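Local atomic coordinates of 5-carboxyvanillate decarboxylase (Sphingobium sp. SYK-6, PDB entry 4ICM), a protein that probably catalyses removal of a carboxylate group from 5-carboxyvanillate, as a manganese-binding carboxy-lyase of the amidohydrolase superfamily. Residues 30-35 / 174-179; 4-9 / 294-299; 141-146 / 169-174. One frame throughout, in Å; residues are numbered along the deposited sequence.

Contact 1 (30-35 / 174-179); sequences SLDMIL and HPRAPS. With MN (manganese (II) ion), chain I.
Asp32, at the turn that leads into helix 33-40, meets Arg176 and Ala177 in the loop of this TIM-barrel amidohydrolase relative that follows strand 171-174, which ends at His174, a ligand of the bound manganese ion. The turn is a type I beta turn from Ser30 to Met33, and Ser30 OG accepts from Asp32 N in a capping bond of 3.2 Å. With the backbone held this way, the Asp32 carboxylate grips the loop through both oxygens. Asp32 OD1 accepts the nearly straight N-H of Ala177 N at 2.9 Å, met on the syn side but 28° out of the carboxylate plane. OD2 faces the edge of the Arg176 guanidinium in a salt bridge; the 2.5 Å between Asp32 OD2 and Arg176 NE is very short, so its exact length is doubtful, and the bond from Arg176 NH2 is weak. Both N-H groups converge on OD2 alone and the two planes are 37° apart, so this is not the coplanar two-pronged pairing. A bend in the arginine chain at chi3, 130°, turns the guanidinium toward the carboxylate, while its NH1 donates to His146 O. The charges are buried and probably compensate one another. Beside them, Leu31 supplies the apolar part: Leu31 CB rests on Ala177 CB at 3.9 Å, and Leu31 CD2 meets Pro178 CD at 3.7 Å. Farther along, water 1 accepts from Leu31 N and lies 2.8 Å from Pro178 O, one of several acceptors competing for its protons.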
# COMPACT_ATOMS: atom_id res chain seq x y z
N SER A 30 -0.71 22.31 -0.34
CA SER A 30 -0.53 20.99 0.29
C SER A 30 -1.86 20.28 0.49
O SER A 30 -2.85 20.92 0.83
CB SER A 30 0.17 21.11 1.65
OG SER A 30 0.19 19.85 2.31
N LEU A 31 -1.86 18.96 0.29
CA LEU A 31 -3.07 18.17 0.45
C LEU A 31 -3.57 18.18 1.91
O LEU A 31 -4.75 17.94 2.16
CB LEU A 31 -2.86 16.73 -0.06
CG LEU A 31 -4.11 15.86 -0.23
CD1 LEU A 31 -5.07 16.49 -1.22
CD2 LEU A 31 -3.77 14.43 -0.66
N ASP A 32 -2.67 18.48 2.85
CA ASP A 32 -3.07 18.62 4.25
C ASP A 32 -3.99 19.81 4.52
O ASP A 32 -4.59 19.89 5.59
CB ASP A 32 -1.86 18.71 5.18
CG ASP A 32 -1.16 17.39 5.33
OD1 ASP A 32 -1.74 16.48 5.98
OD2 ASP A 32 -0.03 17.25 4.79
N MET A 33 -4.10 20.72 3.55
CA MET A 33 -4.97 21.89 3.73
C MET A 33 -6.44 21.50 3.87
O MET A 33 -7.23 22.27 4.40
CB MET A 33 -4.79 22.92 2.61
CG MET A 33 -3.48 23.68 2.65
SD MET A 33 -3.22 24.66 4.15
CE MET A 33 -4.19 26.13 3.80
N ILE A 34 -6.80 20.31 3.40
CA ILE A 34 -8.18 19.84 3.54
C ILE A 34 -8.50 19.61 5.01
O ILE A 34 -9.51 20.11 5.52
CB ILE A 34 -8.45 18.56 2.74
CG1 ILE A 34 -8.26 18.82 1.24
CG2 ILE A 34 -9.85 18.04 3.04
CD1 ILE A 34 -8.43 17.58 0.37
N LEU A 35 -7.63 18.87 5.68
CA LEU A 35 -7.69 18.66 7.13
C LEU A 35 -7.53 19.96 7.90
O LEU A 35 -8.28 20.23 8.85
CB LEU A 35 -6.59 17.69 7.57
CG LEU A 35 -6.22 17.70 9.07
CD1 LEU A 35 -7.38 17.19 9.91
CD2 LEU A 35 -4.96 16.88 9.34
N HIS A 174 4.30 9.18 11.92
CA HIS A 174 2.85 9.21 11.87
C HIS A 174 2.45 9.66 10.47
O HIS A 174 3.26 10.27 9.76
CB HIS A 174 2.38 10.23 12.93
CG HIS A 174 0.90 10.31 13.10
ND1 HIS A 174 0.09 11.02 12.23
CD2 HIS A 174 0.08 9.82 14.06
CE1 HIS A 174 -1.17 10.93 12.64
NE2 HIS A 174 -1.19 10.22 13.75
N PRO A 175 1.21 9.35 10.04
CA PRO A 175 0.87 9.84 8.70
C PRO A 175 0.67 11.34 8.59
O PRO A 175 0.52 12.06 9.58
CB PRO A 175 -0.46 9.13 8.40
CG PRO A 175 -0.39 7.88 9.20
CD PRO A 175 0.28 8.30 10.48
N ARG A 176 0.63 11.76 7.33
CA ARG A 176 0.32 13.10 6.88
C ARG A 176 -0.38 12.82 5.55
O ARG A 176 -0.30 11.69 5.06
CB ARG A 176 1.63 13.79 6.59
CG ARG A 176 1.69 15.19 7.00
CD ARG A 176 2.81 15.85 6.25
NE ARG A 176 2.31 17.07 5.65
CZ ARG A 176 3.06 18.12 5.39
NH1 ARG A 176 4.36 18.09 5.66
NH2 ARG A 176 2.51 19.20 4.85
N ALA A 177 -1.05 13.80 4.96
CA ALA A 177 -1.65 13.59 3.64
C ALA A 177 -0.54 13.44 2.59
O ALA A 177 0.54 14.00 2.76
CB ALA A 177 -2.58 14.73 3.29
N PRO A 178 -0.81 12.67 1.52
CA PRO A 178 0.13 12.48 0.40
C PRO A 178 0.81 13.77 -0.02
O PRO A 178 0.17 14.83 -0.12
CB PRO A 178 -0.78 11.94 -0.70
CG PRO A 178 -1.77 11.08 0.06
CD PRO A 178 -2.03 11.86 1.35
N SER A 179 2.12 13.70 -0.25
CA SER A 179 2.89 14.88 -0.60
C SER A 179 2.57 15.26 -2.03
O SER A 179 1.87 14.54 -2.74
CB SER A 179 4.39 14.60 -0.47
OG SER A 179 4.85 13.84 -1.58
MN MN I . -2.97 9.06 14.41
O HOH W 1 0.29 17.51 -0.89
O HOH W 2 0.99 16.60 2.25
O HOH W 3 -2.46 9.93 16.53
O HOH W 4 -4.23 10.83 14.07
O HOH W 5 -3.66 8.69 12.26

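Contact 2 (4-9 / 294-299); sequences LIATEE and WAIDYP. With MN (manganese (II) ion), chain I.
Residues Ala6 and Ala295 bring the two backbones closest, their CA atoms 4.2 Å apart, and segments 4-9 and 294-299 run in roughly the same direction without regular strand pairing. The first turns a corner at Thr7, where the Trp294 carbonyl is held twice: Thr7 OG1 donates to Trp294 O at 2.8 Å from above the carbonyl plane, and Thr7 N adds a weak bond. Past the corner the segments are joined by the carboxylate of Glu9, which a bend at chi2, -47°, folds back onto the backbone of 296-298. Glu9 OE1 accepts on the syn side from Ile296 N, at 2.9 Å, and from Asp297 N, and takes Glu8 N from above the carboxylate plane; Glu9 OE2 receives Tyr298 N, likewise at 2.9 Å. With an alanine here both oxygens go, and the N-H groups of Ile296, Asp297, Tyr298 and Glu8 would probably lose these acceptors, leaving the bend that carries Asp297 freer to shift. At the other end Leu4 CD2 sits over one face of the Trp294 indole, 3.9 Å from the centroid of its six-membered ring and 14° off the normal, a CH-pi contact, while Trp294 NE1 donates to Ala306 O. Glu8 and Asp297 lie side by side, carboxylate planes 77° apart, and Glu8 OE2 and Asp297 OD1 each bind manganese at 2.2 Å. Tyr172 and Ser272 hold Glu8 OE1; His227 holds Asp297 OD2. Joining the first strand to the loop after the last, this closes a TIM barrel, with the metal site at its C-terminal mouth as in amidohydrolases.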
# COMPACT_ATOMS: atom_id res chain seq x y z
N LEU A 4 -2.49 -1.40 29.89
CA LEU A 4 -2.78 -0.91 28.56
C LEU A 4 -2.14 0.45 28.33
O LEU A 4 -2.52 1.42 28.98
CB LEU A 4 -4.30 -0.79 28.38
CG LEU A 4 -5.07 -2.11 28.16
CD1 LEU A 4 -6.56 -1.89 28.35
CD2 LEU A 4 -4.80 -2.60 26.76
N ILE A 5 -1.17 0.51 27.42
CA ILE A 5 -0.52 1.77 27.05
C ILE A 5 -0.80 2.12 25.58
O ILE A 5 -0.30 1.48 24.68
CB ILE A 5 1.01 1.72 27.32
CG1 ILE A 5 1.30 1.44 28.81
CG2 ILE A 5 1.64 3.02 26.89
CD1 ILE A 5 2.77 1.20 29.16
N ALA A 6 -1.60 3.16 25.35
CA ALA A 6 -2.01 3.51 23.99
C ALA A 6 -0.94 4.39 23.33
O ALA A 6 -0.58 5.44 23.88
CB ALA A 6 -3.38 4.21 24.01
N THR A 7 -0.41 3.97 22.19
CA THR A 7 0.82 4.58 21.67
C THR A 7 0.69 5.63 20.55
O THR A 7 1.71 6.15 20.09
CB THR A 7 1.83 3.51 21.20
OG1 THR A 7 1.21 2.62 20.26
CG2 THR A 7 2.32 2.71 22.40
N GLU A 8 -0.52 5.94 20.10
CA GLU A 8 -0.66 6.92 19.02
C GLU A 8 -1.78 7.89 19.34
O GLU A 8 -2.76 7.99 18.61
CB GLU A 8 -0.90 6.25 17.66
CG GLU A 8 -0.59 7.17 16.47
CD GLU A 8 -1.00 6.58 15.13
OE1 GLU A 8 -0.43 5.54 14.73
OE2 GLU A 8 -1.89 7.15 14.48
N GLU A 9 -1.62 8.59 20.45
CA GLU A 9 -2.73 9.38 20.97
C GLU A 9 -2.45 10.85 20.75
O GLU A 9 -1.54 11.42 21.34
CB GLU A 9 -2.94 9.04 22.44
CG GLU A 9 -2.91 7.52 22.66
CD GLU A 9 -3.76 6.76 21.64
OE1 GLU A 9 -3.28 5.76 21.06
OE2 GLU A 9 -4.92 7.17 21.41
N TRP A 294 0.03 -1.95 20.91
CA TRP A 294 -1.34 -1.51 20.83
C TRP A 294 -1.42 0.02 20.83
O TRP A 294 -0.57 0.71 21.39
CB TRP A 294 -2.13 -2.10 22.00
CG TRP A 294 -3.56 -1.64 22.13
CD1 TRP A 294 -4.62 -2.02 21.36
CD2 TRP A 294 -4.07 -0.73 23.12
NE1 TRP A 294 -5.77 -1.39 21.81
CE2 TRP A 294 -5.45 -0.59 22.88
CE3 TRP A 294 -3.48 -0.01 24.18
CZ2 TRP A 294 -6.27 0.22 23.67
CZ3 TRP A 294 -4.30 0.81 24.96
CH2 TRP A 294 -5.68 0.92 24.69
N ALA A 295 -2.45 0.53 20.17
CA ALA A 295 -2.74 1.96 20.18
C ALA A 295 -4.23 2.16 19.94
O ALA A 295 -4.94 1.23 19.56
CB ALA A 295 -1.91 2.69 19.12
N ILE A 296 -4.69 3.38 20.19
CA ILE A 296 -6.09 3.72 20.00
C ILE A 296 -6.30 4.61 18.78
O ILE A 296 -7.20 4.36 17.98
CB ILE A 296 -6.67 4.44 21.22
CG1 ILE A 296 -6.59 3.55 22.46
CG2 ILE A 296 -8.11 4.86 20.97
CD1 ILE A 296 -6.95 4.30 23.76
N ASP A 297 -5.45 5.64 18.67
CA ASP A 297 -5.59 6.73 17.68
C ASP A 297 -6.71 7.68 18.10
O ASP A 297 -7.47 8.17 17.26
CB ASP A 297 -5.82 6.20 16.26
CG ASP A 297 -5.11 7.02 15.20
OD1 ASP A 297 -4.57 8.09 15.54
OD2 ASP A 297 -5.12 6.58 14.02
N TYR A 298 -6.83 7.91 19.40
CA TYR A 298 -7.75 8.87 19.96
C TYR A 298 -7.22 10.25 19.58
O TYR A 298 -6.01 10.44 19.52
CB TYR A 298 -7.78 8.71 21.49
CG TYR A 298 -8.71 9.66 22.19
CD1 TYR A 298 -10.06 9.36 22.33
CD2 TYR A 298 -8.25 10.85 22.73
CE1 TYR A 298 -10.93 10.23 22.98
CE2 TYR A 298 -9.11 11.74 23.39
CZ TYR A 298 -10.45 11.42 23.51
OH TYR A 298 -11.31 12.27 24.15
N PRO A 299 -8.11 11.21 19.31
CA PRO A 299 -9.58 11.17 19.36
C PRO A 299 -10.24 10.84 18.02
O PRO A 299 -11.46 10.93 17.90
CB PRO A 299 -9.93 12.60 19.76
CG PRO A 299 -8.88 13.42 19.09
CD PRO A 299 -7.61 12.59 19.16
MN MN I . -2.97 9.06 14.41
O HOH W 6 1.12 -0.49 23.39
O HOH W 3 -2.46 9.93 16.53
O HOH W 5 -3.66 8.69 12.26
O HOH W 4 -4.23 10.83 14.07

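Contact 3 (141-146 / 169-174); sequences LVINSH and LALYIH. With MN (manganese (II) ion), chain I.
Asn144 sets its side-chain amide beside the imidazole of His174, both pointing the same way with planes 84° apart. The amide oxygen reaches the ring obliquely: Asn144 OD1 is 3.4 Å from His174 ND1, but the angle is too poor for a hydrogen bond, and ND1 donates instead to Pro175 O. At the edge of the imidazole, in its plane, lies water 4, a fellow ligand of the manganese ion that His174 NE2 binds. On the same face of the sheet Val142 CG2 packs 4.1 Å from His174 CB, and Tyr172 directs its OH to Glu8 OE1 and Thr270 OG1, so a second-shell residue steadies a first-shell ligand. The other face is apolar. There Leu171, its CG anti to the backbone N (chi1 175°), fits CD1 between two neighbours, Leu171 CD1 lying 3.7 Å from Leu141 CB and 3.8 Å from Ile143 CG2; helix 158-167 packs against Leu141 and Leu171. The backbones form four consecutive parallel bridges, from Leu141-Leu171 to Asn144-His174, and the strand directions are 23° apart. Tyr172 N donates to Leu141 O at 2.8 Å, and Ile143 N to Tyr172 O at 3.0 Å. Strand 140-144, helix 158-167 and strand 171-174 thus make a beta-alpha-beta crossover, the repeating unit of the TIM barrel, with the metal-binding histidine ending its second strand.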
# COMPACT_ATOMS: atom_id res chain seq x y z
N LEU A 141 10.09 10.31 19.94
CA LEU A 141 9.87 11.38 18.97
C LEU A 141 8.72 11.04 18.02
O LEU A 141 8.38 9.87 17.84
CB LEU A 141 11.15 11.62 18.16
CG LEU A 141 12.36 12.13 18.94
CD1 LEU A 141 13.64 11.92 18.15
CD2 LEU A 141 12.17 13.60 19.28
N VAL A 142 8.12 12.07 17.44
CA VAL A 142 7.08 11.89 16.43
C VAL A 142 7.29 12.90 15.29
O VAL A 142 7.68 14.05 15.53
CB VAL A 142 5.66 12.04 17.04
CG1 VAL A 142 5.49 13.42 17.71
CG2 VAL A 142 4.57 11.81 16.00
N ILE A 143 7.07 12.46 14.06
CA ILE A 143 7.11 13.34 12.90
C ILE A 143 6.03 12.81 11.97
O ILE A 143 5.72 11.61 12.02
CB ILE A 143 8.52 13.35 12.23
CG1 ILE A 143 8.68 14.56 11.30
CG2 ILE A 143 8.79 12.05 11.46
CD1 ILE A 143 8.68 15.89 12.02
N ASN A 144 5.43 13.68 11.16
CA ASN A 144 4.33 13.27 10.28
C ASN A 144 4.73 13.15 8.82
O ASN A 144 4.69 14.13 8.08
CB ASN A 144 3.19 14.26 10.43
CG ASN A 144 2.83 14.48 11.87
OD1 ASN A 144 2.22 13.61 12.48
ND2 ASN A 144 3.24 15.62 12.44
N SER A 145 5.10 11.93 8.42
CA SER A 145 5.66 11.63 7.11
C SER A 145 6.47 12.79 6.51
O SER A 145 7.35 13.33 7.17
CB SER A 145 4.58 11.11 6.16
OG SER A 145 5.18 10.35 5.14
N HIS A 146 6.14 13.21 5.30
CA HIS A 146 7.03 14.10 4.55
C HIS A 146 7.20 15.49 5.17
O HIS A 146 6.35 15.95 5.94
CB HIS A 146 6.57 14.25 3.10
CG HIS A 146 5.44 15.20 2.92
ND1 HIS A 146 5.63 16.54 2.64
CD2 HIS A 146 4.10 15.02 2.98
CE1 HIS A 146 4.45 17.14 2.53
NE2 HIS A 146 3.51 16.24 2.74
N LEU A 169 16.37 7.65 21.13
CA LEU A 169 14.91 7.76 21.12
C LEU A 169 14.30 7.13 19.86
O LEU A 169 14.81 7.32 18.76
CB LEU A 169 14.49 9.22 21.15
CG LEU A 169 14.78 9.98 22.44
CD1 LEU A 169 14.27 11.40 22.30
CD2 LEU A 169 14.08 9.27 23.58
N ALA A 170 13.19 6.42 20.03
CA ALA A 170 12.46 5.87 18.88
C ALA A 170 11.67 6.98 18.18
O ALA A 170 11.11 7.85 18.85
CB ALA A 170 11.54 4.76 19.32
N LEU A 171 11.62 6.93 16.85
CA LEU A 171 10.86 7.90 16.05
C LEU A 171 9.59 7.29 15.49
O LEU A 171 9.65 6.38 14.67
CB LEU A 171 11.70 8.43 14.88
CG LEU A 171 10.95 9.36 13.91
CD1 LEU A 171 10.52 10.67 14.60
CD2 LEU A 171 11.77 9.64 12.64
N TYR A 172 8.44 7.81 15.93
CA TYR A 172 7.15 7.43 15.39
C TYR A 172 6.91 8.26 14.15
O TYR A 172 6.81 9.49 14.23
CB TYR A 172 6.05 7.71 16.43
CG TYR A 172 4.79 6.88 16.30
CD1 TYR A 172 4.10 6.80 15.09
CD2 TYR A 172 4.30 6.16 17.38
CE1 TYR A 172 2.94 6.04 14.98
CE2 TYR A 172 3.16 5.39 17.28
CZ TYR A 172 2.48 5.33 16.08
OH TYR A 172 1.34 4.57 15.97
N ILE A 173 6.84 7.61 12.99
CA ILE A 173 6.53 8.31 11.75
C ILE A 173 5.03 8.16 11.51
O ILE A 173 4.57 7.13 11.01
CB ILE A 173 7.32 7.79 10.54
CG1 ILE A 173 8.81 7.82 10.83
CG2 ILE A 173 7.00 8.63 9.33
CD1 ILE A 173 9.71 7.53 9.59
N HIS A 174 4.30 9.18 11.92
CA HIS A 174 2.85 9.21 11.87
C HIS A 174 2.45 9.66 10.47
O HIS A 174 3.26 10.27 9.76
CB HIS A 174 2.38 10.23 12.93
CG HIS A 174 0.90 10.31 13.10
ND1 HIS A 174 0.09 11.02 12.23
CD2 HIS A 174 0.08 9.82 14.06
CE1 HIS A 174 -1.17 10.93 12.64
NE2 HIS A 174 -1.19 10.22 13.75
MN MN I . -2.97 9.06 14.41
O HOH W 3 -2.46 9.93 16.53
O HOH W 4 -4.23 10.83 14.07
O HOH W 5 -3.66 8.69 12.26

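How the contacts relate
From the N terminus the chain lays down 4-9, then 30-35, and later strand 140-144. Contact 3 is first to close, when the crossover through helix 158-167 returns strand 171-174 alongside its predecessor. The chain continues directly through His174, shared with contact 1, whose loop then closes back onto the approach to helix 33-40 and so encloses contact 3. Contact 2 closes last, returning residues 294-299 to the first strand with both others nested within it; none cross. Contacts 2 and 3 meet at the manganese, where Glu8 of the one lies against His174 of the other; contact 1 joins them only through His174, the first residue of its second segment.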